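Local coordinates for protein discoidin-2 (Dictyostelium discoideum, PDB 2VM9) that binds galactose and N-acetylgalactosamine as a homotrimeric lectin, and may take part in spore formation and in building the spore coat, at residues Val169-Arg174 against Leu233-Trp238; Ser178-Arg183 against Trp238-Val243; Cys205-Ala210 against Val243-Phe248. All coordinates share one frame; numbering follows the deposited sequence.

Interaction 1 (Val169-Arg174 against Leu233-Trp238)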
loop_
_atom_site.group_PDB
_atom_site.type_symbol
_atom_site.label_atom_id
_atom_site.label_comp_id
_atom_site.label_asym_id
_atom_site.label_seq_id
_atom_site.Cartn_x
_atom_site.Cartn_y
_atom_site.Cartn_z
ATOM N N VAL A 169 -4.427 -16.711 -23.512
ATOM C CA VAL A 169 -3.626 -17.616 -24.307
ATOM C C VAL A 169 -4.566 -18.653 -24.940
ATOM O O VAL A 169 -5.478 -19.125 -24.286
ATOM C CB VAL A 169 -2.489 -18.270 -23.449
ATOM C CG1 VAL A 169 -3.031 -18.908 -22.178
ATOM C CG2 VAL A 169 -1.643 -19.247 -24.268
ATOM N N SER A 170 -4.311 -18.996 -26.195
ATOM C CA SER A 170 -5.128 -19.982 -26.919
ATOM C C SER A 170 -4.222 -20.988 -27.588
ATOM O O SER A 170 -3.015 -20.765 -27.730
ATOM C CB SER A 170 -5.945 -19.287 -28.024
ATOM O OG SER A 170 -6.803 -18.269 -27.516
ATOM N N ILE A 171 -4.802 -22.108 -28.011
ATOM C CA ILE A 171 -4.033 -23.050 -28.822
ATOM C C ILE A 171 -3.653 -22.359 -30.132
ATOM O O ILE A 171 -2.470 -22.326 -30.501
ATOM C CB ILE A 171 -4.839 -24.331 -29.105
ATOM C CG1 ILE A 171 -5.208 -25.019 -27.781
ATOM C CG2 ILE A 171 -4.007 -25.290 -30.002
ATOM C CD1 ILE A 171 -6.113 -26.247 -27.919
ATOM N N GLY A 172 -4.653 -21.809 -30.825
ATOM C CA GLY A 172 -4.394 -20.947 -31.969
ATOM C C GLY A 172 -4.116 -21.691 -33.250
ATOM O O GLY A 172 -3.855 -21.069 -34.292
ATOM N N ASP A 173 -4.192 -23.018 -33.184
ATOM C CA ASP A 173 -4.077 -23.871 -34.363
ATOM C C ASP A 173 -4.700 -25.242 -34.078
ATOM O O ASP A 173 -5.333 -25.435 -33.035
ATOM C CB ASP A 173 -2.612 -24.002 -34.823
ATOM C CG ASP A 173 -1.746 -24.821 -33.877
ATOM O OD1 ASP A 173 -2.258 -25.483 -32.945
ATOM O OD2 ASP A 173 -0.503 -24.834 -34.092
ATOM N N ARG A 174 -4.503 -26.184 -35.005
ATOM C CA ARG A 174 -5.208 -27.472 -34.944
ATOM C C ARG A 174 -4.374 -28.580 -34.294
ATOM O O ARG A 174 -4.607 -29.782 -34.550
ATOM C CB ARG A 174 -5.652 -27.901 -36.343
ATOM C CG ARG A 174 -6.360 -26.814 -37.112
ATOM C CD ARG A 174 -7.707 -26.444 -36.502
ATOM N NE ARG A 174 -7.642 -25.539 -35.336
ATOM C CZ ARG A 174 -7.537 -24.212 -35.382
ATOM N NH1 ARG A 174 -7.438 -23.581 -36.563
ATOM N NH2 ARG A 174 -7.534 -23.507 -34.245
ATOM N N LEU A 233 1.290 -22.614 -20.639
ATOM C CA LEU A 233 -0.096 -23.110 -20.583
ATOM C C LEU A 233 -0.081 -24.423 -21.350
ATOM O O LEU A 233 0.141 -24.435 -22.570
ATOM C CB LEU A 233 -1.043 -22.125 -21.240
ATOM C CG LEU A 233 -2.547 -22.247 -20.875
ATOM C CD1 LEU A 233 -3.017 -23.687 -20.825
ATOM C CD2 LEU A 233 -2.867 -21.566 -19.572
ATOM N N THR A 234 -0.248 -25.526 -20.626
ATOM C CA THR A 234 -0.300 -26.814 -21.261
ATOM C C THR A 234 -1.784 -27.105 -21.523
ATOM O O THR A 234 -2.573 -27.134 -20.574
ATOM C CB THR A 234 0.336 -27.891 -20.375
ATOM O OG1 THR A 234 1.724 -27.555 -20.144
ATOM C CG2 THR A 234 0.238 -29.254 -21.069
ATOM N N PHE A 235 -2.132 -27.258 -22.807
ATOM C CA PHE A 235 -3.500 -27.577 -23.219
ATOM C C PHE A 235 -3.526 -29.081 -23.372
ATOM O O PHE A 235 -2.611 -29.660 -23.967
ATOM C CB PHE A 235 -3.835 -26.915 -24.548
ATOM C CG PHE A 235 -3.930 -25.411 -24.465
ATOM C CD1 PHE A 235 -5.167 -24.804 -24.318
ATOM C CD2 PHE A 235 -2.784 -24.615 -24.562
ATOM C CE1 PHE A 235 -5.280 -23.418 -24.261
ATOM C CE2 PHE A 235 -2.876 -23.216 -24.477
ATOM C CZ PHE A 235 -4.133 -22.610 -24.334
ATOM N N ILE A 236 -4.580 -29.709 -22.868
ATOM C CA ILE A 236 -4.593 -31.157 -22.770
ATOM C C ILE A 236 -5.931 -31.700 -23.264
ATOM O O ILE A 236 -6.986 -31.154 -22.915
ATOM C CB ILE A 236 -4.428 -31.550 -21.281
ATOM C CG1 ILE A 236 -3.138 -30.939 -20.702
ATOM C CG2 ILE A 236 -4.527 -33.069 -21.102
ATOM C CD1 ILE A 236 -3.082 -30.985 -19.192
ATOM N N THR A 237 -5.881 -32.765 -24.065
ATOM C CA THR A 237 -7.060 -33.589 -24.261
ATOM C C THR A 237 -6.641 -35.060 -24.192
ATOM O O THR A 237 -5.460 -35.377 -24.119
ATOM C CB THR A 237 -7.821 -33.219 -25.588
ATOM O OG1 THR A 237 -9.118 -33.831 -25.573
ATOM C CG2 THR A 237 -7.041 -33.670 -26.840
ATOM N N TRP A 238 -7.617 -35.956 -24.203
ATOM C CA TRP A 238 -7.312 -37.380 -24.108
ATOM C C TRP A 238 -8.512 -38.121 -24.664
ATOM O O TRP A 238 -9.352 -37.509 -25.359
ATOM C CB TRP A 238 -6.876 -37.797 -22.680
ATOM C CG TRP A 238 -7.919 -37.609 -21.578
ATOM C CD1 TRP A 238 -8.627 -38.593 -20.964
ATOM C CD2 TRP A 238 -8.336 -36.370 -20.969
ATOM N NE1 TRP A 238 -9.465 -38.060 -20.007
ATOM C CE2 TRP A 238 -9.307 -36.694 -19.991
ATOM C CE3 TRP A 238 -7.984 -35.022 -21.154
ATOM C CZ2 TRP A 238 -9.955 -35.716 -19.219
ATOM C CZ3 TRP A 238 -8.608 -34.043 -20.376
ATOM C CH2 TRP A 238 -9.599 -34.399 -19.416
#

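Interaction 2 (Ser178-Arg183 against Trp238-Val243)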
loop_
_atom_site.group_PDB
_atom_site.type_symbol
_atom_site.label_atom_id
_atom_site.label_comp_id
_atom_site.label_asym_id
_atom_site.label_seq_id
_atom_site.Cartn_x
_atom_site.Cartn_y
_atom_site.Cartn_z
ATOM N N SER A 178 -6.837 -33.625 -33.749
ATOM C CA SER A 178 -6.821 -34.982 -34.307
ATOM C C SER A 178 -6.050 -35.879 -33.368
ATOM O O SER A 178 -5.319 -35.396 -32.512
ATOM C CB SER A 178 -6.139 -35.006 -35.693
ATOM O OG SER A 178 -4.780 -34.592 -35.619
ATOM N N GLY A 179 -6.185 -37.189 -33.555
ATOM C CA GLY A 179 -5.385 -38.123 -32.773
ATOM C C GLY A 179 -6.122 -38.862 -31.684
ATOM O O GLY A 179 -7.323 -38.669 -31.460
ATOM N N THR A 180 -5.381 -39.755 -31.039
ATOM C CA THR A 180 -5.910 -40.666 -30.042
ATOM C C THR A 180 -5.020 -40.668 -28.814
ATOM O O THR A 180 -3.804 -40.502 -28.922
ATOM C CB THR A 180 -6.045 -42.118 -30.628
ATOM O OG1 THR A 180 -6.662 -42.972 -29.668
ATOM C CG2 THR A 180 -4.675 -42.709 -31.065
ATOM N N GLY A 181 -5.637 -40.881 -27.654
ATOM C CA GLY A 181 -4.926 -40.947 -26.375
ATOM C C GLY A 181 -4.592 -39.565 -25.842
ATOM O O GLY A 181 -5.050 -38.540 -26.387
ATOM N N SER A 182 -3.783 -39.539 -24.780
ATOM C CA SER A 182 -3.384 -38.276 -24.166
ATOM C C SER A 182 -2.548 -37.458 -25.164
ATOM O O SER A 182 -1.566 -37.943 -25.739
ATOM C CB SER A 182 -2.589 -38.567 -22.901
ATOM O OG SER A 182 -1.982 -37.393 -22.441
ATOM N N ARG A 183 -2.966 -36.219 -25.369
ATOM C CA ARG A 183 -2.356 -35.340 -26.355
ATOM C C ARG A 183 -2.260 -33.948 -25.746
ATOM O O ARG A 183 -3.218 -33.457 -25.159
ATOM C CB ARG A 183 -3.198 -35.325 -27.640
ATOM C CG ARG A 183 -2.976 -36.597 -28.480
ATOM C CD ARG A 183 -4.074 -36.799 -29.503
ATOM N NE ARG A 183 -5.320 -37.132 -28.802
ATOM C CZ ARG A 183 -6.487 -36.491 -28.940
ATOM N NH1 ARG A 183 -6.642 -35.496 -29.820
ATOM N NH2 ARG A 183 -7.528 -36.885 -28.212
ATOM N N TRP A 238 -7.617 -35.956 -24.203
ATOM C CA TRP A 238 -7.312 -37.380 -24.108
ATOM C C TRP A 238 -8.512 -38.121 -24.664
ATOM O O TRP A 238 -9.352 -37.509 -25.359
ATOM C CB TRP A 238 -6.876 -37.797 -22.680
ATOM C CG TRP A 238 -7.919 -37.609 -21.578
ATOM C CD1 TRP A 238 -8.627 -38.593 -20.964
ATOM C CD2 TRP A 238 -8.336 -36.370 -20.969
ATOM N NE1 TRP A 238 -9.465 -38.060 -20.007
ATOM C CE2 TRP A 238 -9.307 -36.694 -19.991
ATOM C CE3 TRP A 238 -7.984 -35.022 -21.154
ATOM C CZ2 TRP A 238 -9.955 -35.716 -19.219
ATOM C CZ3 TRP A 238 -8.608 -34.043 -20.376
ATOM C CH2 TRP A 238 -9.599 -34.399 -19.416
ATOM N N GLY A 239 -8.583 -39.432 -24.456
ATOM C CA GLY A 239 -9.496 -40.225 -25.294
ATOM C C GLY A 239 -9.279 -39.859 -26.760
ATOM O O GLY A 239 -8.147 -39.587 -27.175
ATOM N N ASN A 240 -10.351 -39.835 -27.551
ATOM C CA ASN A 240 -10.257 -39.453 -28.960
ATOM C C ASN A 240 -10.810 -38.058 -29.319
ATOM O O ASN A 240 -11.064 -37.760 -30.485
ATOM C CB ASN A 240 -10.885 -40.537 -29.856
ATOM C CG ASN A 240 -10.139 -41.850 -29.771
ATOM O OD1 ASN A 240 -8.939 -41.877 -29.563
ATOM N ND2 ASN A 240 -10.865 -42.948 -29.890
ATOM N N ASN A 241 -10.916 -37.172 -28.330
ATOM C CA ASN A 241 -11.462 -35.851 -28.608
ATOM C C ASN A 241 -10.614 -35.070 -29.576
ATOM O O ASN A 241 -9.400 -35.013 -29.421
ATOM C CB ASN A 241 -11.575 -35.038 -27.323
ATOM C CG ASN A 241 -12.636 -35.585 -26.401
ATOM O OD1 ASN A 241 -12.414 -36.572 -25.707
ATOM N ND2 ASN A 241 -13.783 -34.923 -26.375
ATOM N N ALA A 242 -11.278 -34.450 -30.540
ATOM C CA ALA A 242 -10.640 -33.515 -31.473
ATOM C C ALA A 242 -10.933 -32.119 -30.929
ATOM O O ALA A 242 -12.078 -31.645 -30.971
ATOM C CB ALA A 242 -11.232 -33.694 -32.870
ATOM N N VAL A 243 -9.905 -31.458 -30.403
ATOM C CA VAL A 243 -10.081 -30.094 -29.871
ATOM C C VAL A 243 -9.571 -29.105 -30.918
ATOM O O VAL A 243 -8.406 -29.165 -31.301
ATOM C CB VAL A 243 -9.308 -29.897 -28.547
ATOM C CG1 VAL A 243 -9.340 -28.411 -28.106
ATOM C CG2 VAL A 243 -9.863 -30.838 -27.454
HETATM O O HOH W 1 -9.151 -36.757 -32.299
#

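Interaction 3 (Cys205-Ala210 against Val243-Phe248)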
loop_
_atom_site.group_PDB
_atom_site.type_symbol
_atom_site.label_atom_id
_atom_site.label_comp_id
_atom_site.label_asym_id
_atom_site.label_seq_id
_atom_site.Cartn_x
_atom_site.Cartn_y
_atom_site.Cartn_z
ATOM N N CYS A 205 -11.264 -20.849 -18.399
ATOM C CA CYS A 205 -11.541 -21.014 -19.833
ATOM C C CYS A 205 -12.597 -19.989 -20.300
ATOM O O CYS A 205 -13.600 -19.747 -19.603
ATOM C CB CYS A 205 -11.996 -22.429 -20.113
ATOM S SG CYS A 205 -12.212 -22.764 -21.901
ATOM N N LYS A 206 -12.346 -19.381 -21.461
ATOM C CA LYS A 206 -13.327 -18.488 -22.086
ATOM C C LYS A 206 -13.676 -18.834 -23.526
ATOM O O LYS A 206 -14.391 -18.085 -24.198
ATOM C CB LYS A 206 -12.912 -17.015 -21.958
ATOM C CG LYS A 206 -11.635 -16.653 -22.705
ATOM C CD LYS A 206 -11.418 -15.128 -22.611
ATOM C CE LYS A 206 -10.204 -14.718 -23.386
ATOM N NZ LYS A 206 -9.781 -13.255 -23.192
ATOM N N LYS A 207 -13.186 -19.972 -24.002
ATOM C CA LYS A 207 -13.580 -20.437 -25.330
ATOM C C LYS A 207 -13.349 -21.919 -25.435
ATOM O O LYS A 207 -12.247 -22.392 -25.127
ATOM C CB LYS A 207 -12.783 -19.735 -26.447
ATOM C CG LYS A 207 -13.103 -20.339 -27.834
ATOM C CD LYS A 207 -12.104 -19.804 -28.860
ATOM C CE LYS A 207 -12.444 -20.282 -30.229
ATOM N NZ LYS A 207 -11.439 -19.790 -31.240
ATOM N N VAL A 208 -14.391 -22.635 -25.864
ATOM C CA VAL A 208 -14.265 -24.042 -26.222
ATOM C C VAL A 208 -14.714 -24.218 -27.662
ATOM O O VAL A 208 -15.810 -23.803 -28.019
ATOM C CB VAL A 208 -15.117 -24.928 -25.307
ATOM C CG1 VAL A 208 -15.205 -26.366 -25.911
ATOM C CG2 VAL A 208 -14.554 -24.929 -23.893
ATOM N N ASP A 209 -13.859 -24.823 -28.487
ATOM C CA ASP A 209 -14.260 -25.203 -29.831
ATOM C C ASP A 209 -13.705 -26.622 -29.952
ATOM O O ASP A 209 -12.528 -26.802 -30.198
ATOM C CB ASP A 209 -13.621 -24.272 -30.869
ATOM C CG ASP A 209 -14.098 -24.551 -32.291
ATOM O OD1 ASP A 209 -14.810 -25.561 -32.516
ATOM O OD2 ASP A 209 -13.794 -23.713 -33.171
ATOM N N ALA A 210 -14.547 -27.616 -29.694
ATOM C CA ALA A 210 -14.071 -29.010 -29.529
ATOM C C ALA A 210 -15.163 -30.007 -29.821
ATOM O O ALA A 210 -16.353 -29.777 -29.518
ATOM C CB ALA A 210 -13.552 -29.250 -28.112
ATOM N N VAL A 243 -9.905 -31.458 -30.403
ATOM C CA VAL A 243 -10.081 -30.094 -29.871
ATOM C C VAL A 243 -9.571 -29.105 -30.918
ATOM O O VAL A 243 -8.406 -29.165 -31.301
ATOM C CB VAL A 243 -9.308 -29.897 -28.547
ATOM C CG1 VAL A 243 -9.340 -28.411 -28.106
ATOM C CG2 VAL A 243 -9.863 -30.838 -27.454
ATOM N N TYR A 244 -10.462 -28.224 -31.397
ATOM C CA TYR A 244 -10.133 -27.272 -32.470
ATOM C C TYR A 244 -9.403 -26.048 -31.921
ATOM O O TYR A 244 -8.371 -25.619 -32.462
ATOM C CB TYR A 244 -11.438 -26.862 -33.176
ATOM C CG TYR A 244 -11.255 -26.065 -34.431
ATOM C CD1 TYR A 244 -11.309 -26.701 -35.673
ATOM C CD2 TYR A 244 -11.027 -24.693 -34.386
ATOM C CE1 TYR A 244 -11.169 -25.990 -36.833
ATOM C CE2 TYR A 244 -10.866 -23.962 -35.559
ATOM C CZ TYR A 244 -10.949 -24.637 -36.777
ATOM O OH TYR A 244 -10.797 -23.959 -37.965
ATOM N N ASP A 245 -9.924 -25.494 -30.827
ATOM C CA ASP A 245 -9.242 -24.396 -30.130
ATOM C C ASP A 245 -9.762 -24.301 -28.688
ATOM O O ASP A 245 -10.873 -24.767 -28.373
ATOM C CB ASP A 245 -9.484 -23.057 -30.862
ATOM C CG ASP A 245 -8.475 -21.973 -30.474
ATOM O OD1 ASP A 245 -7.415 -22.310 -29.921
ATOM O OD2 ASP A 245 -8.744 -20.774 -30.736
ATOM N N LEU A 246 -8.933 -23.742 -27.814
ATOM C CA LEU A 246 -9.341 -23.406 -26.441
ATOM C C LEU A 246 -8.672 -22.106 -26.119
ATOM O O LEU A 246 -7.538 -21.867 -26.580
ATOM C CB LEU A 246 -8.831 -24.445 -25.438
ATOM C CG LEU A 246 -9.464 -25.834 -25.486
ATOM C CD1 LEU A 246 -8.594 -26.804 -24.671
ATOM C CD2 LEU A 246 -10.903 -25.780 -24.967
ATOM N N THR A 247 -9.327 -21.289 -25.294
ATOM C CA THR A 247 -8.728 -20.032 -24.829
ATOM C C THR A 247 -8.871 -19.929 -23.322
ATOM O O THR A 247 -9.944 -20.201 -22.788
ATOM C CB THR A 247 -9.396 -18.782 -25.476
ATOM O OG1 THR A 247 -9.284 -18.859 -26.900
ATOM C CG2 THR A 247 -8.728 -17.499 -24.971
ATOM N N PHE A 248 -7.791 -19.526 -22.653
ATOM C CA PHE A 248 -7.844 -19.192 -21.222
ATOM C C PHE A 248 -7.466 -17.739 -20.972
ATOM O O PHE A 248 -6.536 -17.211 -21.602
ATOM C CB PHE A 248 -6.881 -20.076 -20.421
ATOM C CG PHE A 248 -7.294 -21.530 -20.372
ATOM C CD1 PHE A 248 -8.108 -21.991 -19.334
ATOM C CD2 PHE A 248 -6.897 -22.412 -21.374
ATOM C CE1 PHE A 248 -8.528 -23.338 -19.282
ATOM C CE2 PHE A 248 -7.292 -23.779 -21.340
ATOM C CZ PHE A 248 -8.124 -24.232 -20.310
#

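Interaction 1 (Val169-Arg174 against Leu233-Trp238)
The ring of Phe235 reaches across from strand 230-237 to the end of strand 163-170 and is held there between an isoleucine and a leucine. Over one face it makes a CH-pi interaction: Ile171 CG1 lies 3.7 Å from the centroid of the Phe235 ring, 22° off the ring normal, so that the methylene sits over the face but is displaced toward the rim, nearest to CD1. With Ile171 chi1 at -60°, CG1 stands beside the backbone N and CG2 takes the position anti to it, which places CG1 over the ring and lets CD1 run on toward Phe235 CB. On the opposite face Leu233 CD1, from the same strand as the phenylalanine, lies 3.6 Å above the plane and over its centre.

Apolar packing continues the contact toward the start of both segments. Val169 CG1 touches Leu233 CG at 3.6 Å, while its other branch approaches the ring more loosely, with CG2 and Phe235 CE2 4.2 Å apart. Backbone atoms meet the far end of the ring: Val169 O lies at its edge, near the plane, 3.7 Å from Phe235 CZ, and Ser170 C comes within 3.6 Å of Phe235 CZ from an oblique direction. The CB of Ser170 points away from strand 230-237, and its OG hydrogen-bonds to Thr247 OG1.

The two strands belong to different sheets. Strand 163-170 pairs with strand 243-254, whose Leu246 also touches Phe235, and strand 230-237 pairs with strand 183-190, whose Ile185 does the same; Leu176 of a loop closes in as well. Buried apolar side chains interleaved between two antiparallel sheets are the signature of a beta-sandwich core, here that of the H-type lectin domain.

Interaction 2 (Ser178-Arg183 against Trp238-Val243)
Arg183 folds its side chain back over the loop that precedes it and presents its guanidinium to the backbone carbonyls of the type II' beta turn Trp238-Asn241. The chain leaves with CG beside the backbone N (chi1 -77°) and then bends at chi3 (-69°), which swings the guanidinium round toward the 238-243 loop. There two nitrogens grip one atom end-on: Asn241 O accepts from Arg183 NH1 at 2.8 Å and from Arg183 NH2 at 2.9 Å, lying almost exactly in the guanidinium plane. Arg183 NH2 also bonds to Gly239 O at 3.0 Å, from above that carbonyl's plane. Toward the loop before it, Arg183 NE donates to Gly181 O at 2.8 Å and NH1 to Ser178 O, while Gly179 O sits over the centre of one guanidinium face.

Thr180 and Asn240 lie side by side and point the same way. Their side chains join through a very short bond in the plane of the amide C=O, from Thr180 OG1 to Asn240 OD1 (2.5 Å); the hydroxyl stands opposite its own backbone N across the CA-CB bond (chi1 -176°). Trp238 contributes mainly its CB, packed on Ser182 CA at 3.8 Å, and its indole leads away from this loop toward Arg218 and Glu220. A water donates to both Gly179 O and Asn240 O.

Four main-chain carbonyls thus bond to a single cation, with its three nitrogens all engaged. Their dipoles probably stabilise the positive charge, and the cation in turn links the two loops and would help hold the turn that begins at the carbohydrate-binding Trp238, while Asn241 turns its amide the other way to Arg218, another carbohydrate-binding residue.

Interaction 3 (Cys205-Ala210 against Val243-Phe248)
Two classic beta bulges interrupt the antiparallel pairing of strands 200-211 and 243-254, in the lectin sheet that carries the carbohydrate-binding Asp209 and runs on into the third subunit through Lys207-Ala210. In the first, Lys206 and Lys207 both face Thr247, and Thr247 O takes a nearly straight bond from Lys206 N (2.9 Å, 168°) and a weak one from Lys207 N. In the second, Tyr244 and Asp245 face Asp209, whose carbonyl O accepts from Tyr244 N at 2.8 Å and Asp245 N at 3.0 Å.

On the face bearing Lys207, Asp209, Asp245 and Thr247, the extended Lys207 chain crosses the Asp245 side chain at about a right angle. Lys207 NZ forms a salt bridge with Asp245 OD2 (2.9 Å), on the anti side of that oxygen and slightly out of the carboxylate plane. The Asp209 carboxylate lies alongside the Tyr244 ring, the two planes 26° apart, with OD2 3.2 Å from Tyr244 CD2.

The other face is apolar. Val208 CG2 meets Leu246 CD2 at 3.9 Å, and Cys205 CB packs on Phe248 CE1 at 3.7 Å, its sulfur farther off above the ring.

Asp245 is held from two directions, OD2 by Lys207 and OD1 by Gly172 N, and the lysine would partly offset its charge. Asp209 OD1 bonds to Gln216 of the third subunit, and Trp238 of that subunit packs on Asp209, so this carbohydrate-binding residue is positioned at a subunit interface.

How the interactions relate
From the N terminus of the lectin-like region, strand 163-170 enters interaction 1, the following loop and the first residue of strand 183-190 supply 178-183 for interaction 2, and strand 200-211 brings the first half of interaction 3. The second halves follow in the same order, 233-238, 238-243 and 243-248, so the three contacts close loops of 58, 54 and 32 residues that cross one another and none nests. Trp238 is shared by interactions 1 and 2, and Val243 by 2 and 3. Interaction 1 joins the two sheets, interaction 3 pairs neighbouring strands within one of them, and interaction 2 ties together two loops at the end of the sandwich. Backbone hydrogen bonding between Val169 and Phe248 links interactions 1 and 3.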